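Local coordinates for signal peptidase I (Enterococcus faecalis, PDB 4ME8), which probably acts as a serine endopeptidase that cleaves hydrophobic N-terminal signal or leader sequences from secreted proteins, at residues R47-P52 with M109-G114; N87-F92 with D122-G127. All coordinates share one frame; numbering follows the deposited sequence.

Interaction 1: residues R47-P52 with M109-G114; sequences RLIGLP and MYFVLG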
ATOM      1  N   ARG A  47       3.281  -4.960  -0.021  1.00 38.71           N
ATOM      2  CA  ARG A  47       2.185  -5.329   0.857  1.00 38.46           C
ATOM      3  C   ARG A  47       0.837  -4.791   0.359  1.00 37.61           C
ATOM      4  O   ARG A  47       0.707  -3.623  -0.021  1.00 35.92           O
ATOM      5  CB  ARG A  47       2.451  -4.842   2.286  1.00 38.51           C
ATOM      6  CG  ARG A  47       1.708  -5.656   3.329  1.00 38.61           C
ATOM      7  CD  ARG A  47       2.054  -5.244   4.749  1.00 39.48           C
ATOM      8  NE  ARG A  47       3.385  -5.703   5.153  1.00 40.97           N
ATOM      9  CZ  ARG A  47       3.650  -6.893   5.698  1.00 42.12           C
ATOM     10  NH1 ARG A  47       2.680  -7.780   5.905  1.00 41.58           N
ATOM     11  NH2 ARG A  47       4.900  -7.205   6.031  1.00 43.62           N
ATOM     12  N   LEU A  48      -0.154  -5.677   0.346  1.00 38.39           N
ATOM     13  CA  LEU A  48      -1.507  -5.317  -0.032  1.00 37.79           C
ATOM     14  C   LEU A  48      -2.114  -4.493   1.102  1.00 36.49           C
ATOM     15  O   LEU A  48      -2.162  -4.943   2.247  1.00 35.85           O
ATOM     16  CB  LEU A  48      -2.334  -6.582  -0.298  1.00 38.88           C
ATOM     17  CG  LEU A  48      -3.789  -6.372  -0.730  1.00 39.44           C
ATOM     18  CD1 LEU A  48      -3.877  -5.303  -1.814  1.00 40.18           C
ATOM     19  CD2 LEU A  48      -4.372  -7.684  -1.221  1.00 41.30           C
ATOM     20  N   ILE A  49      -2.540  -3.274   0.776  1.00 37.23           N
ATOM     21  CA  ILE A  49      -3.054  -2.327   1.772  1.00 37.30           C
ATOM     22  C   ILE A  49      -4.518  -1.980   1.478  1.00 37.08           C
ATOM     23  O   ILE A  49      -5.375  -2.046   2.368  1.00 37.43           O
ATOM     24  CB  ILE A  49      -2.163  -1.067   1.823  1.00 38.37           C
ATOM     25  CG1 ILE A  49      -0.774  -1.428   2.385  1.00 38.94           C
ATOM     26  CG2 ILE A  49      -2.802   0.038   2.645  1.00 39.34           C
ATOM     27  CD1 ILE A  49      -0.749  -1.867   3.842  1.00 39.08           C
ATOM     28  N   GLY A  50      -4.804  -1.647   0.227  1.00 36.55           N
ATOM     29  CA  GLY A  50      -6.159  -1.307  -0.184  1.00 37.48           C
ATOM     30  C   GLY A  50      -6.716  -2.236  -1.243  1.00 37.74           C
ATOM     31  O   GLY A  50      -6.032  -2.572  -2.209  1.00 37.63           O
ATOM     32  N   LEU A  51      -7.981  -2.605  -1.056  1.00 38.30           N
ATOM     33  CA  LEU A  51      -8.711  -3.545  -1.912  1.00 40.08           C
ATOM     34  C   LEU A  51      -9.838  -2.775  -2.609  1.00 42.17           C
ATOM     35  O   LEU A  51     -10.201  -1.697  -2.146  1.00 41.05           O
ATOM     36  CB  LEU A  51      -9.313  -4.650  -1.036  1.00 40.55           C
ATOM     37  CG  LEU A  51      -8.329  -5.588  -0.304  1.00 39.90           C
ATOM     38  CD1 LEU A  51      -8.871  -6.024   1.048  1.00 40.77           C
ATOM     39  CD2 LEU A  51      -8.048  -6.819  -1.142  1.00 41.10           C
ATOM     40  N   PRO A  52     -10.399  -3.325  -3.710  1.00 45.49           N
ATOM     41  CA  PRO A  52     -11.454  -2.654  -4.493  1.00 48.71           C
ATOM     42  C   PRO A  52     -12.599  -2.057  -3.661  1.00 50.26           C
ATOM     43  O   PRO A  52     -13.172  -2.730  -2.794  1.00 51.24           O
ATOM     44  CB  PRO A  52     -12.002  -3.775  -5.379  1.00 52.05           C
ATOM     45  CG  PRO A  52     -10.865  -4.732  -5.542  1.00 51.17           C
ATOM     46  CD  PRO A  52     -10.021  -4.627  -4.299  1.00 47.11           C
HETATM   47  N   MSE A 109      -8.414  -3.833  -8.945  1.00 54.98           N
HETATM   48  CA  MSE A 109      -7.124  -3.217  -8.649  1.00 53.15           C
HETATM   49  C   MSE A 109      -6.820  -3.189  -7.182  1.00 48.58           C
HETATM   50  O   MSE A 109      -7.721  -3.283  -6.355  1.00 47.41           O
HETATM   51  CB  MSE A 109      -7.139  -1.802  -9.206  1.00 56.54           C
HETATM   52  CG  MSE A 109      -7.199  -1.905 -10.729  1.00 63.23           C
HETATM   53 SE   MSE A 109      -6.371  -0.336 -11.519  0.75 70.18          SE
HETATM   54  CE  MSE A 109      -4.493  -0.886 -11.545  1.00 65.80           C
ATOM     55  N   TYR A 110      -5.529  -3.047  -6.873  1.00 45.68           N
ATOM     56  CA  TYR A 110      -5.010  -2.988  -5.511  1.00 41.76           C
ATOM     57  C   TYR A 110      -4.193  -1.715  -5.281  1.00 40.89           C
ATOM     58  O   TYR A 110      -3.582  -1.174  -6.206  1.00 41.97           O
ATOM     59  CB  TYR A 110      -4.071  -4.179  -5.253  1.00 41.33           C
ATOM     60  CG  TYR A 110      -4.693  -5.572  -5.214  1.00 42.05           C
ATOM     61  CD1 TYR A 110      -5.927  -5.803  -4.612  1.00 42.08           C
ATOM     62  CD2 TYR A 110      -4.004  -6.671  -5.719  1.00 43.72           C
ATOM     63  CE1 TYR A 110      -6.464  -7.082  -4.542  1.00 43.79           C
ATOM     64  CE2 TYR A 110      -4.529  -7.950  -5.651  1.00 45.16           C
ATOM     65  CZ  TYR A 110      -5.764  -8.152  -5.067  1.00 45.30           C
ATOM     66  OH  TYR A 110      -6.298  -9.419  -4.995  1.00 47.31           O
ATOM     67  N   PHE A 111      -4.182  -1.267  -4.027  1.00 40.00           N
ATOM     68  CA  PHE A 111      -3.274  -0.243  -3.537  1.00 39.79           C
ATOM     69  C   PHE A 111      -2.269  -0.957  -2.657  1.00 39.15           C
ATOM     70  O   PHE A 111      -2.653  -1.679  -1.728  1.00 39.01           O
ATOM     71  CB  PHE A 111      -4.032   0.802  -2.711  1.00 40.36           C
ATOM     72  CG  PHE A 111      -3.190   1.976  -2.310  1.00 40.55           C
ATOM     73  CD1 PHE A 111      -3.012   3.041  -3.174  1.00 42.37           C
ATOM     74  CD2 PHE A 111      -2.559   2.004  -1.075  1.00 39.31           C
ATOM     75  CE1 PHE A 111      -2.223   4.124  -2.809  1.00 44.21           C
ATOM     76  CE2 PHE A 111      -1.763   3.072  -0.709  1.00 40.48           C
ATOM     77  CZ  PHE A 111      -1.594   4.138  -1.572  1.00 43.25           C
ATOM     78  N   VAL A 112      -0.985  -0.796  -2.964  1.00 40.19           N
ATOM     79  CA  VAL A 112       0.074  -1.504  -2.228  1.00 39.42           C
ATOM     80  C   VAL A 112       1.110  -0.525  -1.669  1.00 39.74           C
ATOM     81  O   VAL A 112       1.270   0.567  -2.189  1.00 40.33           O
ATOM     82  CB  VAL A 112       0.763  -2.571  -3.100  1.00 40.38           C
ATOM     83  CG1 VAL A 112      -0.264  -3.552  -3.671  1.00 40.45           C
ATOM     84  CG2 VAL A 112       1.594  -1.937  -4.214  1.00 42.01           C
ATOM     85  N   LEU A 113       1.772  -0.909  -0.583  1.00 39.50           N
ATOM     86  CA  LEU A 113       2.831  -0.103   0.018  1.00 39.60           C
ATOM     87  C   LEU A 113       3.971  -1.020   0.448  1.00 40.05           C
ATOM     88  O   LEU A 113       3.729  -2.163   0.821  1.00 39.82           O
ATOM     89  CB  LEU A 113       2.313   0.644   1.242  1.00 39.71           C
ATOM     90  CG  LEU A 113       1.207   1.690   1.099  1.00 39.73           C
ATOM     91  CD1 LEU A 113       0.813   2.185   2.475  1.00 40.57           C
ATOM     92  CD2 LEU A 113       1.626   2.870   0.236  1.00 41.56           C
ATOM     93  N   GLY A 114       5.202  -0.516   0.405  1.00 40.84           N
ATOM     94  CA  GLY A 114       6.351  -1.270   0.897  1.00 41.92           C
ATOM     95  C   GLY A 114       6.677  -0.928   2.339  1.00 43.18           C
ATOM     96  O   GLY A 114       6.548   0.231   2.742  1.00 44.07           O
TER
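The carbonyl oxygen of F111 is gripped by two successive amides: I49 N lies 3.0 Å from F111 O, in the carbonyl plane, and G50 N donates almost straight to the same F111 O at 2.9 Å. G50 O then accepts from F111 N, so F111 and G50 form a hydrogen-bonded antiparallel pair. With I49 and G50 both set against F111, the arrangement is a classic beta bulge, which shifts the register by one residue and turns the side chain of I49 toward the partner strand. There I49 CG1 rests 3.9 Å from L113 CB, crossing the leucine at about a right angle, while I49 CG2 comes to the edge of the F111 ring. Beyond the bulge, strands 43-50 and 109-113 pair regularly as neighbours in the antiparallel sheet of the signal peptidase fold: R47 and L113 exchange backbone bonds in both directions, and L48 sits beside V112 in a non-hydrogen-bonded pair. The active-site lysine K46, predicted as such, lies close to V112. L48 and V112 share a face with Y110. CG of L48 is anti to the backbone N (chi1 -179°), and with chi2 at 46° both methyls reach the tyrosine: L48 CD2 stands 4.1 Å from the centroid of the Y110 ring in a CH-pi contact over its face, and L48 CD1 presses to 3.5 Å from Y110 CD1. L51 CD2 approaches the same ring obliquely, 3.8 Å from Y110 CE1. At the end of the pairing P52 CD lies 3.4 Å from the carbonyl oxygen of M109, a selenomethionine whose selenium leads away. R47 likewise sends its guanidinium away from strand 109-113, to a salt bridge with D115 and a cation-pi contact with Y74.

Interaction 2: residues N87-F92 with D122-G127; sequences NYTQDF and DSRYFG. With EDO (1,2-ethanediol), chain C.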
ATOM      1  N   ASN A  87       6.894  11.692  10.566  1.00103.98           N
ATOM      2  CA  ASN A  87       6.012  10.555  10.278  1.00 94.02           C
ATOM      3  C   ASN A  87       6.662   9.636   9.239  1.00 87.02           C
ATOM      4  O   ASN A  87       7.141  10.099   8.200  1.00 86.01           O
ATOM      5  CB  ASN A  87       4.647  11.015   9.748  1.00 90.35           C
ATOM      6  CG  ASN A  87       3.695  11.458  10.850  1.00 93.08           C
ATOM      7  OD1 ASN A  87       3.888  11.162  12.034  1.00 95.05           O
ATOM      8  ND2 ASN A  87       2.640  12.159  10.454  1.00 91.59           N
ATOM      9  N   TYR A  88       6.665   8.339   9.529  1.00 81.29           N
ATOM     10  CA  TYR A  88       7.267   7.327   8.661  1.00 75.43           C
ATOM     11  C   TYR A  88       6.587   7.285   7.286  1.00 71.08           C
ATOM     12  O   TYR A  88       7.249   7.148   6.251  1.00 70.22           O
ATOM     13  CB  TYR A  88       7.161   5.963   9.346  1.00 72.54           C
ATOM     14  CG  TYR A  88       8.022   4.882   8.749  1.00 69.65           C
ATOM     15  CD1 TYR A  88       9.402   5.010   8.718  1.00 73.05           C
ATOM     16  CD2 TYR A  88       7.458   3.719   8.242  1.00 64.99           C
ATOM     17  CE1 TYR A  88      10.203   4.016   8.185  1.00 71.65           C
ATOM     18  CE2 TYR A  88       8.248   2.717   7.712  1.00 63.61           C
ATOM     19  CZ  TYR A  88       9.621   2.871   7.683  1.00 67.08           C
ATOM     20  OH  TYR A  88      10.416   1.883   7.152  1.00 66.36           O
ATOM     21  N   THR A  89       5.261   7.390   7.296  1.00 68.69           N
ATOM     22  CA  THR A  89       4.455   7.475   6.082  1.00 64.43           C
ATOM     23  C   THR A  89       3.776   8.841   6.079  1.00 66.89           C
ATOM     24  O   THR A  89       3.150   9.223   7.068  1.00 68.47           O
ATOM     25  CB  THR A  89       3.364   6.376   6.043  1.00 59.34           C
ATOM     26  OG1 THR A  89       3.957   5.085   6.237  1.00 57.04           O
ATOM     27  CG2 THR A  89       2.620   6.394   4.716  1.00 55.80           C
ATOM     28  N   GLN A  90       3.896   9.568   4.970  1.00 67.77           N
ATOM     29  CA  GLN A  90       3.335  10.919   4.872  1.00 71.67           C
ATOM     30  C   GLN A  90       1.808  10.861   4.853  1.00 69.05           C
ATOM     31  O   GLN A  90       1.215   9.852   4.437  1.00 63.63           O
ATOM     32  CB  GLN A  90       3.888  11.684   3.642  1.00 74.47           C
ATOM     33  CG  GLN A  90       3.213  11.422   2.285  1.00 72.32           C
ATOM     34  CD  GLN A  90       3.787  10.222   1.540  1.00 71.81           C
ATOM     35  OE1 GLN A  90       3.973   9.147   2.118  1.00 71.36           O
ATOM     36  NE2 GLN A  90       4.064  10.397   0.245  1.00 71.62           N
ATOM     37  N   ASP A  91       1.177  11.933   5.327  1.00 71.07           N
ATOM     38  CA  ASP A  91      -0.270  12.075   5.215  1.00 69.83           C
ATOM     39  C   ASP A  91      -0.699  12.011   3.737  1.00 66.93           C
ATOM     40  O   ASP A  91      -0.106  12.657   2.871  1.00 70.83           O
ATOM     41  CB  ASP A  91      -0.748  13.401   5.835  1.00 75.45           C
ATOM     42  CG  ASP A  91      -0.530  13.474   7.353  1.00 78.87           C
ATOM     43  OD1 ASP A  91      -0.308  12.434   8.005  1.00 76.77           O
ATOM     44  OD2 ASP A  91      -0.590  14.594   7.898  1.00 83.75           O
ATOM     45  N   PHE A  92      -1.717  11.211   3.452  1.00 62.97           N
ATOM     46  CA  PHE A  92      -2.324  11.195   2.129  1.00 62.04           C
ATOM     47  C   PHE A  92      -3.690  10.533   2.171  1.00 59.54           C
ATOM     48  O   PHE A  92      -4.013   9.823   3.117  1.00 58.96           O
ATOM     49  CB  PHE A  92      -1.428  10.482   1.099  1.00 60.78           C
ATOM     50  CG  PHE A  92      -1.272   8.992   1.330  1.00 56.96           C
ATOM     51  CD1 PHE A  92      -0.250   8.503   2.130  1.00 56.73           C
ATOM     52  CD2 PHE A  92      -2.127   8.079   0.717  1.00 54.06           C
ATOM     53  CE1 PHE A  92      -0.097   7.138   2.335  1.00 54.14           C
ATOM     54  CE2 PHE A  92      -1.985   6.716   0.926  1.00 51.46           C
ATOM     55  CZ  PHE A  92      -0.966   6.245   1.734  1.00 50.93           C
ATOM     56  N   ASP A 122       5.953   2.552  -4.541  1.00 46.56           N
ATOM     57  CA  ASP A 122       4.738   1.768  -4.354  1.00 44.10           C
ATOM     58  C   ASP A 122       3.556   2.584  -4.853  1.00 44.08           C
ATOM     59  O   ASP A 122       3.755   3.494  -5.651  1.00 45.57           O
ATOM     60  CB  ASP A 122       4.613   1.305  -2.897  1.00 42.60           C
ATOM     61  CG  ASP A 122       4.782   2.437  -1.898  1.00 43.34           C
ATOM     62  OD1 ASP A 122       4.358   3.569  -2.200  1.00 45.27           O
ATOM     63  OD2 ASP A 122       5.342   2.186  -0.809  1.00 42.62           O
ATOM     64  N   SER A 123       2.336   2.260  -4.424  1.00 42.80           N
ATOM     65  CA  SER A 123       1.145   2.886  -5.014  1.00 43.29           C
ATOM     66  C   SER A 123       1.073   4.390  -4.776  1.00 45.81           C
ATOM     67  O   SER A 123       0.407   5.101  -5.533  1.00 47.89           O
ATOM     68  CB  SER A 123      -0.142   2.208  -4.536  1.00 41.43           C
ATOM     69  OG  SER A 123      -0.311   0.938  -5.149  1.00 41.58           O
ATOM     70  N   ARG A 124       1.758   4.880  -3.741  1.00 46.34           N
ATOM     71  CA  ARG A 124       1.897   6.326  -3.554  1.00 50.36           C
ATOM     72  C   ARG A 124       2.514   7.030  -4.753  1.00 52.92           C
ATOM     73  O   ARG A 124       2.289   8.219  -4.934  1.00 55.70           O
ATOM     74  CB  ARG A 124       2.748   6.647  -2.327  1.00 51.48           C
ATOM     75  CG  ARG A 124       2.043   6.421  -1.007  1.00 51.56           C
ATOM     76  CD  ARG A 124       3.009   6.543   0.157  1.00 53.63           C
ATOM     77  NE  ARG A 124       4.070   5.538   0.092  1.00 52.60           N
ATOM     78  CZ  ARG A 124       5.144   5.528   0.879  1.00 54.92           C
ATOM     79  NH1 ARG A 124       5.315   6.468   1.808  1.00 57.38           N
ATOM     80  NH2 ARG A 124       6.059   4.573   0.737  1.00 54.44           N
ATOM     81  N   TYR A 125       3.311   6.305  -5.544  1.00 53.49           N
ATOM     82  CA  TYR A 125       4.108   6.915  -6.615  1.00 57.20           C
ATOM     83  C   TYR A 125       3.912   6.293  -8.005  1.00 58.11           C
ATOM     84  O   TYR A 125       4.007   7.015  -9.000  1.00 61.78           O
ATOM     85  CB  TYR A 125       5.591   6.901  -6.224  1.00 58.25           C
ATOM     86  CG  TYR A 125       5.837   7.481  -4.844  1.00 58.48           C
ATOM     87  CD1 TYR A 125       5.559   8.816  -4.574  1.00 61.85           C
ATOM     88  CD2 TYR A 125       6.327   6.692  -3.808  1.00 56.80           C
ATOM     89  CE1 TYR A 125       5.772   9.355  -3.314  1.00 63.18           C
ATOM     90  CE2 TYR A 125       6.544   7.219  -2.544  1.00 58.00           C
ATOM     91  CZ  TYR A 125       6.264   8.549  -2.304  1.00 61.51           C
ATOM     92  OH  TYR A 125       6.480   9.070  -1.056  1.00 64.83           O
ATOM     93  N   PHE A 126       3.670   4.979  -8.089  1.00 55.33           N
ATOM     94  CA  PHE A 126       3.309   4.353  -9.381  1.00 55.83           C
ATOM     95  C   PHE A 126       1.812   4.026  -9.566  1.00 55.22           C
ATOM     96  O   PHE A 126       1.422   3.449 -10.588  1.00 57.03           O
ATOM     97  CB  PHE A 126       4.217   3.150  -9.740  1.00 55.01           C
ATOM     98  CG  PHE A 126       4.147   1.960  -8.799  1.00 51.79           C
ATOM     99  CD1 PHE A 126       2.948   1.509  -8.259  1.00 49.61           C
ATOM    100  CD2 PHE A 126       5.298   1.237  -8.527  1.00 51.11           C
ATOM    101  CE1 PHE A 126       2.907   0.407  -7.429  1.00 46.91           C
ATOM    102  CE2 PHE A 126       5.268   0.123  -7.701  1.00 49.22           C
ATOM    103  CZ  PHE A 126       4.069  -0.298  -7.153  1.00 47.57           C
ATOM    104  N   GLY A 127       0.977   4.400  -8.599  1.00 52.87           N
ATOM    105  CA  GLY A 127      -0.469   4.259  -8.753  1.00 52.50           C
ATOM    106  C   GLY A 127      -0.942   2.848  -8.474  1.00 49.82           C
ATOM    107  O   GLY A 127      -0.206   2.045  -7.917  1.00 48.57           O
TER
HETATM  108  C1  EDO C 201       2.368  12.338  -4.294  1.00 69.14           C
HETATM  109  O1  EDO C 201       3.216  12.234  -3.134  1.00 56.28           O
HETATM  110  C2  EDO C 201       2.973  11.589  -5.484  1.00 67.42           C
HETATM  111  O2  EDO C 201       1.999  10.736  -6.117  1.00 68.35           O
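R124 meets F92 and Q90 of segment 87-92 with both its aliphatic stem and its guanidinium. The close-packed part is apolar: R124 CG sits over one face of the F92 ring, 4.2 Å from the centroid, in a CH-pi contact, and R124 CD lies 3.8 Å from F92 CE1. The R124 side chain bends at chi3 (-62°), bringing the guanidinium round to D122. R124 NE donates to D122 OD1 and R124 NH2 to D122 OD2 (2.9 Å), each on a syn lone pair, so a side-on, two-nitrogen salt bridge fixes the rotation of the guanidinium; R124 NH2 also donates to R117 O. This leaves NH1 aimed at Q90, where R124 NH1 reaches Q90 OE1 at 3.0 Å, in the guanidinium plane and on a lone pair of the amide. D122 is also the N-cap of helix 123-126, its OD1 accepting from R124 N. The outer side is looser: exposed Y125 receives a bent bond from Q90 NE2 to its OH (3.0 Å, 135° at the hydrogen), with the OH tilted from the amide plane. Nearby, an ethanediol, probably from the crystallisation liquor, donates from O2 to R124 O. The short, weakly bonded helix 123-126 packs R124 on L113 of strand 109-113 and, through segment 87-92, is joined to strand 56-59, where F92 meets Y58 and V56.

Centred about 11 Å apart, the two contacts touch directly. Along the chain their segments alternate, 47-52, 87-92, 109-114 and 122-127, so the connections cross. Interaction 1, its centre about 4 Å from the centre of the chain, belongs to the five-stranded antiparallel sheet; interaction 2 ties helix 123-126, which follows strand 109-113, to the segment leading into strand 92-93 of the four-stranded sheet. The join is polar: V112 N lies 2.9 Å from S123 OG and G114 N 3.0 Å from D122 OD2, both probable hydrogen bonds. Together they connect the two sheets near K46, predicted to be catalytic, whose side chain is about 4 Å from that of V112 and about 7 Å from that of R124.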